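Local coordinates for protein inosine-uridine nucleoside N-ribohydrolase (Xanthomonas oryzae pv. oryzae, PDB 4KL0) that binds calcium and belongs to the nucleoside hydrolase family, so it may hydrolyse N-glycosyl bonds, although its actual role as a bacterial effector is not established, at residues D41-V44 / T45-A49; Y211-A214 / Q215-G218; T278-F281 / F282-V286. One frame throughout, in Å; residues are numbered along the deposited sequence.

Contact 1. Residues D41-V44 / T45-A49; sequences DDVV and TYTIA. With CA (calcium ion), chain B.
Tyr-46 folds back along the first turn of helix 41-54 onto Asp-42 and Val-43. This helix is the crossover of the beta-alpha-beta unit formed with strands 28-34 and 58-65, and its start carries a calcium ligand. With CG anti to the carbonyl carbon (chi1 -56°), the tyrosine side chain runs back toward the helix start. Its CB stands 3.6 Å from Val-43 O. Further out, CD1 and CE1 lie under Asp-42 O, which sits 3.1 Å above the ring plane toward the rim while accepting the backbone bond from Tyr-46 N. Val-43 CA sits over the ring in a CH-pi contact, 4.3 Å from the centroid, and Val-43 CG2 meets Tyr-46 CE2 at 3.9 Å. At the tip, OH comes near Asp-42 CB and is hydrogen-bonded to Thr-34, which also bonds Asp-42 OD1. A tyrosine therefore suits this place: its ring packs on Ala-80 and Val-83 of helix 70-86, while its hydroxyl shares a second-shell partner with the metal ligand.

Asp-42 grips the calcium ion with both carboxylate oxygens, OD2 at 2.5 Å and OD1 at a longer 2.8 Å. Asp-35, Asp-318, the carbonyl of Ile-151 and three waters complete the site. Two threonines suit this buried helix because each hydroxyl proton is given to a carbonyl one turn back. Thr-47 OG1 bonds Val-43 O at 2.9 Å; Thr-45 OG1 reaches Asp-41 O at 2.8 Å, from the face of that carbonyl opposite to Thr-45 N.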
loop_
_atom_site.group_PDB
_atom_site.type_symbol
_atom_site.label_atom_id
_atom_site.label_comp_id
_atom_site.label_asym_id
_atom_site.label_seq_id
_atom_site.Cartn_x
_atom_site.Cartn_y
_atom_site.Cartn_z
ATOM N N ASP A 41 4.304 -3.656 -4.297
ATOM C CA ASP A 41 3.125 -2.812 -4.007
ATOM C C ASP A 41 3.418 -1.573 -3.191
ATOM O O ASP A 41 2.927 -0.485 -3.506
ATOM C CB ASP A 41 2.174 -3.615 -3.175
ATOM C CG ASP A 41 1.308 -4.443 -3.987
ATOM O OD1 ASP A 41 1.796 -5.502 -4.505
ATOM O OD2 ASP A 41 0.118 -4.055 -4.063
ATOM N N ASP A 42 4.139 -1.732 -2.074
ATOM C CA ASP A 42 4.343 -0.579 -1.211
ATOM C C ASP A 42 5.136 0.488 -1.920
ATOM O O ASP A 42 4.853 1.690 -1.754
ATOM C CB ASP A 42 5.006 -1.010 0.122
ATOM C CG ASP A 42 4.168 -2.041 0.877
ATOM O OD1 ASP A 42 3.602 -1.644 1.900
ATOM O OD2 ASP A 42 4.079 -3.245 0.423
ATOM N N VAL A 43 6.158 0.070 -2.682
ATOM C CA VAL A 43 6.984 1.075 -3.358
ATOM C C VAL A 43 6.263 1.757 -4.510
ATOM O O VAL A 43 6.479 2.954 -4.720
ATOM C CB VAL A 43 8.329 0.479 -3.754
ATOM C CG1 VAL A 43 9.115 1.464 -4.675
ATOM C CG2 VAL A 43 9.110 0.204 -2.436
ATOM N N VAL A 44 5.357 1.047 -5.205
ATOM C CA VAL A 44 4.490 1.736 -6.157
ATOM C C VAL A 44 3.645 2.780 -5.418
ATOM O O VAL A 44 3.456 3.915 -5.924
ATOM C CB VAL A 44 3.550 0.747 -6.917
ATOM C CG1 VAL A 44 2.710 1.567 -7.949
ATOM C CG2 VAL A 44 4.422 -0.320 -7.641
ATOM N N THR A 45 3.203 2.443 -4.195
ATOM C CA THR A 45 2.398 3.402 -3.433
ATOM C C THR A 45 3.230 4.639 -3.083
ATOM O O THR A 45 2.718 5.773 -3.145
ATOM C CB THR A 45 1.881 2.747 -2.128
ATOM O OG1 THR A 45 1.247 1.524 -2.462
ATOM C CG2 THR A 45 0.891 3.665 -1.411
ATOM N N TYR A 46 4.504 4.466 -2.691
ATOM C CA TYR A 46 5.337 5.613 -2.344
ATOM C C TYR A 46 5.487 6.488 -3.596
ATOM O O TYR A 46 5.486 7.742 -3.521
ATOM C CB TYR A 46 6.752 5.190 -1.910
ATOM C CG TYR A 46 6.840 4.215 -0.763
ATOM C CD1 TYR A 46 5.764 4.008 0.102
ATOM C CD2 TYR A 46 7.980 3.493 -0.542
ATOM C CE1 TYR A 46 5.834 3.064 1.137
ATOM C CE2 TYR A 46 8.082 2.590 0.484
ATOM C CZ TYR A 46 7.014 2.365 1.328
ATOM O OH TYR A 46 7.154 1.408 2.294
ATOM N N THR A 47 5.640 5.813 -4.758
ATOM C CA THR A 47 5.828 6.527 -6.044
ATOM C C THR A 47 4.595 7.359 -6.429
ATOM O O THR A 47 4.722 8.557 -6.696
ATOM C CB THR A 47 6.183 5.558 -7.149
ATOM O OG1 THR A 47 7.377 4.869 -6.767
ATOM C CG2 THR A 47 6.481 6.273 -8.469
ATOM N N ILE A 48 3.407 6.748 -6.421
ATOM C CA ILE A 48 2.244 7.602 -6.644
ATOM C C ILE A 48 2.000 8.646 -5.571
ATOM O O ILE A 48 1.481 9.707 -5.895
ATOM C CB ILE A 48 0.965 6.869 -6.935
ATOM C CG1 ILE A 48 0.447 6.106 -5.732
ATOM C CG2 ILE A 48 1.163 5.875 -8.142
ATOM C CD1 ILE A 48 -1.019 5.686 -5.881
ATOM N N ALA A 49 2.380 8.378 -4.316
ATOM C CA ALA A 49 2.267 9.396 -3.265
ATOM C C ALA A 49 3.138 10.601 -3.589
ATOM O O ALA A 49 2.749 11.723 -3.260
ATOM C CB ALA A 49 2.624 8.852 -1.895
HETATM CA CA CA B . 1.995 -3.940 1.604
HETATM O O HOH W 1 -0.500 -4.881 1.209
HETATM O O HOH W 2 2.103 -5.626 -0.221
HETATM O O HOH W 3 1.590 -6.204 2.808
#

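Contact 2. Residues Y211-A214 / Q215-G218; sequences YRRA and QQLG
Gln-215 turns its amide back to the carbonyl of Tyr-211, one turn earlier in helix 204-216. The NE2 hydrogen bond to Tyr-211 O is short, 2.8 Å, and almost perfectly straight at 178°. The oxygen lies in the amide plane of the glutamine, yet the donor stands well above the carbonyl plane of Tyr-211. The backbone bond from Gln-215 N to the same oxygen is weak, at 3.4 Å, so the side chain supplies the firmer partner. NE2 also bonds the carbonyl of Val-191, and OE1 is hydrogen-bonded elsewhere in the protein, so a glutamine suits this buried position with both ends of its amide engaged. The ring of Tyr-211 leads away from the turn, toward strands 172-178 and 221-224.

On the exposed side, Gln-216 OE1 gathers two donors. Arg-213 NH1 reaches it at 3.2 Å, in the guanidinium plane, while the amide plane is turned nearly perpendicular, 88° away. The bend of the arginine at chi2 (73°) brings its guanidinium round to this oxygen and over Leu-217, whose CD2 lies against one guanidinium face. Water 4 is the other donor to OE1, and it accepts from Arg-212 NE at 2.7 Å. The aliphatic part of Arg-212 runs alongside Gln-216, with Arg-212 CG 3.5 Å from Gln-216 NE2.

The helix ends in a Schellman motif, where Gly-218 adopts a positive phi that a residue without CB takes easily. Leu-217 N bonds Arg-213 O at 2.9 Å, with a weak second bond to Ala-214 O. Long polar side chains thus add to the backbone bonding of this last turn: a buried amide supplements a weak helical bond at the same oxygen, and one glutamine oxygen links two arginines, directly and through water.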
loop_
_atom_site.group_PDB
_atom_site.type_symbol
_atom_site.label_atom_id
_atom_site.label_comp_id
_atom_site.label_asym_id
_atom_site.label_seq_id
_atom_site.Cartn_x
_atom_site.Cartn_y
_atom_site.Cartn_z
ATOM N N TYR A 211 -9.488 -2.628 14.198
ATOM C CA TYR A 211 -10.817 -2.557 13.582
ATOM C C TYR A 211 -11.788 -2.218 14.688
ATOM O O TYR A 211 -12.666 -1.361 14.526
ATOM C CB TYR A 211 -11.233 -3.903 13.005
ATOM C CG TYR A 211 -10.686 -4.247 11.604
ATOM C CD1 TYR A 211 -9.311 -4.157 11.312
ATOM C CD2 TYR A 211 -11.539 -4.730 10.583
ATOM C CE1 TYR A 211 -8.836 -4.542 10.081
ATOM C CE2 TYR A 211 -11.044 -5.118 9.357
ATOM C CZ TYR A 211 -9.680 -5.039 9.104
ATOM O OH TYR A 211 -9.157 -5.450 7.896
ATOM N N ARG A 212 -11.630 -2.901 15.817
ATOM C CA ARG A 212 -12.538 -2.689 16.945
ATOM C C ARG A 212 -12.388 -1.285 17.520
ATOM O O ARG A 212 -13.396 -0.608 17.717
ATOM C CB ARG A 212 -12.303 -3.758 18.028
ATOM C CG ARG A 212 -13.051 -3.450 19.346
ATOM C CD ARG A 212 -12.920 -4.625 20.326
ATOM N NE ARG A 212 -11.573 -4.692 20.884
ATOM C CZ ARG A 212 -10.769 -5.755 20.743
ATOM N NH1 ARG A 212 -11.203 -6.831 20.081
ATOM N NH2 ARG A 212 -9.550 -5.747 21.284
ATOM N N ARG A 213 -11.170 -0.833 17.814
ATOM C CA ARG A 213 -11.014 0.437 18.484
ATOM C C ARG A 213 -11.380 1.614 17.590
ATOM O O ARG A 213 -11.771 2.665 18.107
ATOM C CB ARG A 213 -9.620 0.600 19.072
ATOM C CG ARG A 213 -9.417 1.762 20.027
ATOM C CD ARG A 213 -10.102 1.494 21.407
ATOM N NE ARG A 213 -9.875 2.592 22.363
ATOM C CZ ARG A 213 -10.767 2.960 23.295
ATOM N NH1 ARG A 213 -11.939 2.333 23.359
ATOM N NH2 ARG A 213 -10.509 3.961 24.149
ATOM N N ALA A 214 -11.242 1.465 16.270
ATOM C CA ALA A 214 -11.473 2.589 15.390
ATOM C C ALA A 214 -12.965 2.849 15.497
ATOM O O ALA A 214 -13.416 4.002 15.626
ATOM C CB ALA A 214 -11.097 2.196 13.918
ATOM N N GLN A 215 -13.719 1.768 15.508
ATOM C CA GLN A 215 -15.187 1.833 15.579
ATOM C C GLN A 215 -15.668 2.345 16.945
ATOM O O GLN A 215 -16.588 3.166 16.999
ATOM C CB GLN A 215 -15.826 0.509 15.236
ATOM C CG GLN A 215 -15.778 0.121 13.723
ATOM C CD GLN A 215 -16.163 -1.339 13.485
ATOM O OE1 GLN A 215 -17.310 -1.656 13.099
ATOM N NE2 GLN A 215 -15.184 -2.255 13.688
ATOM N N GLN A 216 -15.034 1.897 18.033
ATOM C CA GLN A 216 -15.330 2.442 19.371
ATOM C C GLN A 216 -15.026 3.931 19.485
ATOM O O GLN A 216 -15.697 4.667 20.248
ATOM C CB GLN A 216 -14.554 1.679 20.435
ATOM C CG GLN A 216 -14.967 0.251 20.435
ATOM C CD GLN A 216 -14.236 -0.592 21.460
ATOM O OE1 GLN A 216 -13.173 -0.232 21.961
ATOM N NE2 GLN A 216 -14.840 -1.717 21.791
ATOM N N LEU A 217 -14.003 4.388 18.762
ATOM C CA LEU A 217 -13.617 5.783 18.786
ATOM C C LEU A 217 -14.386 6.630 17.724
ATOM O O LEU A 217 -14.199 7.856 17.654
ATOM C CB LEU A 217 -12.106 5.929 18.648
ATOM C CG LEU A 217 -11.104 5.453 19.698
ATOM C CD1 LEU A 217 -9.723 5.679 19.152
ATOM C CD2 LEU A 217 -11.238 6.290 20.967
ATOM N N GLY A 218 -15.244 5.997 16.927
ATOM C CA GLY A 218 -16.035 6.703 15.929
ATOM C C GLY A 218 -15.236 7.175 14.729
ATOM O O GLY A 218 -15.626 8.120 14.023
HETATM O O HOH W 4 -11.317 -2.241 22.050
#

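Contact 3. Residues T278-F281 / F282-V286; sequences TAWF and FRTFV
Trp-280 and Phe-281 present ring faces to the next turn of helix 278-285, where Thr-284 and Phe-285 cover them; with Phe-285 they form an aromatic cluster. Thr-284 OG1 stands 3.1 Å above the indole plane, displaced toward the rim, and its CB makes a CH-pi contact over the six-membered ring. At the indole edge lies Arg-283 NH2, 3.7 Å from Trp-280 CD1, with the guanidinium plane turned 85° from the ring. Phe-285 directs its own edge at the indole face in an offset edge-to-face pair, the planes 86° apart. The ring of Phe-281 carries Phe-285 CD2 over its centre, and the closest atoms of that pair, Phe-281 CE2 and Phe-285 CD2, are 3.7 Å apart. These two rings incline obliquely to each other. Phe-285 in turn receives the methyl CG2 of its neighbour Thr-284 over its centre.

Different first torsions bring the rings together: Trp-280 and Phe-281 hold CG anti to the backbone N and lean forward, whereas Phe-285 has CG anti to the carbonyl carbon (chi1 -61°) and leans back. Large flat residues suit this helix because they also pack on helix 248-269, where Trp-265 meets Phe-281 edge-to-face. Farther round, Phe-282 lies alongside Thr-278, with Phe-282 CD2 3.9 Å from the methyl Thr-278 CG2.

Phe-281 O is shared by two donors, Phe-285 N and Thr-284 N, the latter from above the carbonyl plane. Thr-284 N makes a weak bond to Trp-280 O, and a threonine suits the place because its hydroxyl gives that oxygen a second and closer donor: Thr-284 OG1 reaches Trp-280 O at 2.8 Å.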
loop_
_atom_site.group_PDB
_atom_site.type_symbol
_atom_site.label_atom_id
_atom_site.label_comp_id
_atom_site.label_asym_id
_atom_site.label_seq_id
_atom_site.Cartn_x
_atom_site.Cartn_y
_atom_site.Cartn_z
ATOM N N THR A 278 0.430 -24.712 -14.358
ATOM C CA THR A 278 0.553 -23.788 -15.496
ATOM C C THR A 278 -0.794 -23.146 -15.804
ATOM O O THR A 278 -0.863 -21.951 -16.176
ATOM C CB THR A 278 1.116 -24.506 -16.731
ATOM O OG1 THR A 278 2.451 -24.971 -16.470
ATOM C CG2 THR A 278 1.126 -23.542 -17.945
ATOM N N ALA A 279 -1.865 -23.919 -15.647
ATOM C CA ALA A 279 -3.227 -23.435 -15.842
ATOM C C ALA A 279 -3.605 -22.349 -14.851
ATOM O O ALA A 279 -4.354 -21.404 -15.176
ATOM C CB ALA A 279 -4.209 -24.585 -15.716
ATOM N N TRP A 280 -3.102 -22.463 -13.636
ATOM C CA TRP A 280 -3.443 -21.448 -12.666
ATOM C C TRP A 280 -2.693 -20.166 -13.048
ATOM O O TRP A 280 -3.223 -19.066 -12.904
ATOM C CB TRP A 280 -3.031 -21.876 -11.280
ATOM C CG TRP A 280 -3.077 -20.762 -10.332
ATOM C CD1 TRP A 280 -4.146 -20.360 -9.605
ATOM C CD2 TRP A 280 -2.005 -19.856 -10.013
ATOM N NE1 TRP A 280 -3.813 -19.296 -8.816
ATOM C CE2 TRP A 280 -2.503 -18.956 -9.048
ATOM C CE3 TRP A 280 -0.676 -19.738 -10.433
ATOM C CZ2 TRP A 280 -1.722 -17.920 -8.500
ATOM C CZ3 TRP A 280 0.111 -18.736 -9.878
ATOM C CH2 TRP A 280 -0.418 -17.833 -8.914
ATOM N N PHE A 281 -1.488 -20.329 -13.564
ATOM C CA PHE A 281 -0.669 -19.167 -13.914
ATOM C C PHE A 281 -1.283 -18.391 -15.103
ATOM O O PHE A 281 -1.473 -17.161 -15.023
ATOM C CB PHE A 281 0.757 -19.565 -14.228
ATOM C CG PHE A 281 1.663 -18.389 -14.460
ATOM C CD1 PHE A 281 1.670 -17.720 -15.685
ATOM C CD2 PHE A 281 2.539 -17.970 -13.468
ATOM C CE1 PHE A 281 2.492 -16.615 -15.902
ATOM C CE2 PHE A 281 3.375 -16.866 -13.696
ATOM C CZ PHE A 281 3.355 -16.204 -14.933
ATOM N N PHE A 282 -1.572 -19.092 -16.203
ATOM C CA PHE A 282 -2.277 -18.432 -17.321
ATOM C C PHE A 282 -3.635 -17.781 -16.902
ATOM O O PHE A 282 -3.978 -16.655 -17.325
ATOM C CB PHE A 282 -2.393 -19.387 -18.536
ATOM C CG PHE A 282 -1.159 -19.395 -19.405
ATOM C CD1 PHE A 282 -1.171 -18.796 -20.671
ATOM C CD2 PHE A 282 0.015 -19.923 -18.948
ATOM C CE1 PHE A 282 -0.018 -18.748 -21.453
ATOM C CE2 PHE A 282 1.173 -19.892 -19.715
ATOM C CZ PHE A 282 1.164 -19.312 -20.981
ATOM N N ARG A 283 -4.390 -18.443 -16.041
ATOM C CA ARG A 283 -5.689 -17.928 -15.604
ATOM C C ARG A 283 -5.553 -16.741 -14.633
ATOM O O ARG A 283 -6.481 -15.929 -14.431
ATOM C CB ARG A 283 -6.485 -19.071 -14.969
ATOM C CG ARG A 283 -7.704 -18.677 -14.178
ATOM C CD ARG A 283 -8.449 -19.925 -13.701
ATOM N NE ARG A 283 -7.991 -20.478 -12.416
ATOM C CZ ARG A 283 -7.405 -21.673 -12.270
ATOM N NH1 ARG A 283 -7.164 -22.439 -13.322
ATOM N NH2 ARG A 283 -7.048 -22.106 -11.069
ATOM N N THR A 284 -4.385 -16.633 -14.022
ATOM C CA THR A 284 -4.186 -15.582 -13.059
ATOM C C THR A 284 -3.574 -14.354 -13.723
ATOM O O THR A 284 -3.960 -13.223 -13.371
ATOM C CB THR A 284 -3.282 -16.032 -11.932
ATOM O OG1 THR A 284 -3.957 -17.033 -11.161
ATOM C CG2 THR A 284 -2.965 -14.865 -11.001
ATOM N N PHE A 285 -2.632 -14.578 -14.629
ATOM C CA PHE A 285 -1.814 -13.490 -15.199
ATOM C C PHE A 285 -2.048 -13.197 -16.668
ATOM O O PHE A 285 -1.583 -12.168 -17.198
ATOM C CB PHE A 285 -0.320 -13.750 -14.970
ATOM C CG PHE A 285 0.046 -13.840 -13.517
ATOM C CD1 PHE A 285 0.125 -12.698 -12.710
ATOM C CD2 PHE A 285 0.253 -15.091 -12.926
ATOM C CE1 PHE A 285 0.440 -12.797 -11.375
ATOM C CE2 PHE A 285 0.553 -15.191 -11.583
ATOM C CZ PHE A 285 0.667 -14.036 -10.812
ATOM N N VAL A 286 -2.711 -14.119 -17.358
ATOM C CA VAL A 286 -2.844 -13.967 -18.774
ATOM C C VAL A 286 -4.317 -13.809 -19.138
ATOM O O VAL A 286 -4.651 -12.909 -19.934
ATOM C CB VAL A 286 -2.200 -15.126 -19.531
ATOM C CG1 VAL A 286 -2.397 -14.940 -21.049
ATOM C CG2 VAL A 286 -0.700 -15.240 -19.196
#

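In the fold
Each contact lies within about two turns of a different helix, yet their depth sets their chemistry. Contact 1 is core, its centre about 7 Å from the chain centre, and its metal-binding carboxylate and its hydroxyls bond to calcium, carbonyls and Thr-34. Contact 2, partly buried, sets one side of its helix against strands of the central sheet and gives the other to arginines, glutamine and water. Contact 3, its centre about 24 Å from the chain centre, is a surface contact whose side-chain chemistry is mainly aromatic, with Phe-281 buried. Helix 248-269 connects the extremes, touching both contact 1 and contact 3, although their nearest atoms are about 10 Å apart. Contacts 2 and 3 lie farthest apart, about 39 Å between centres.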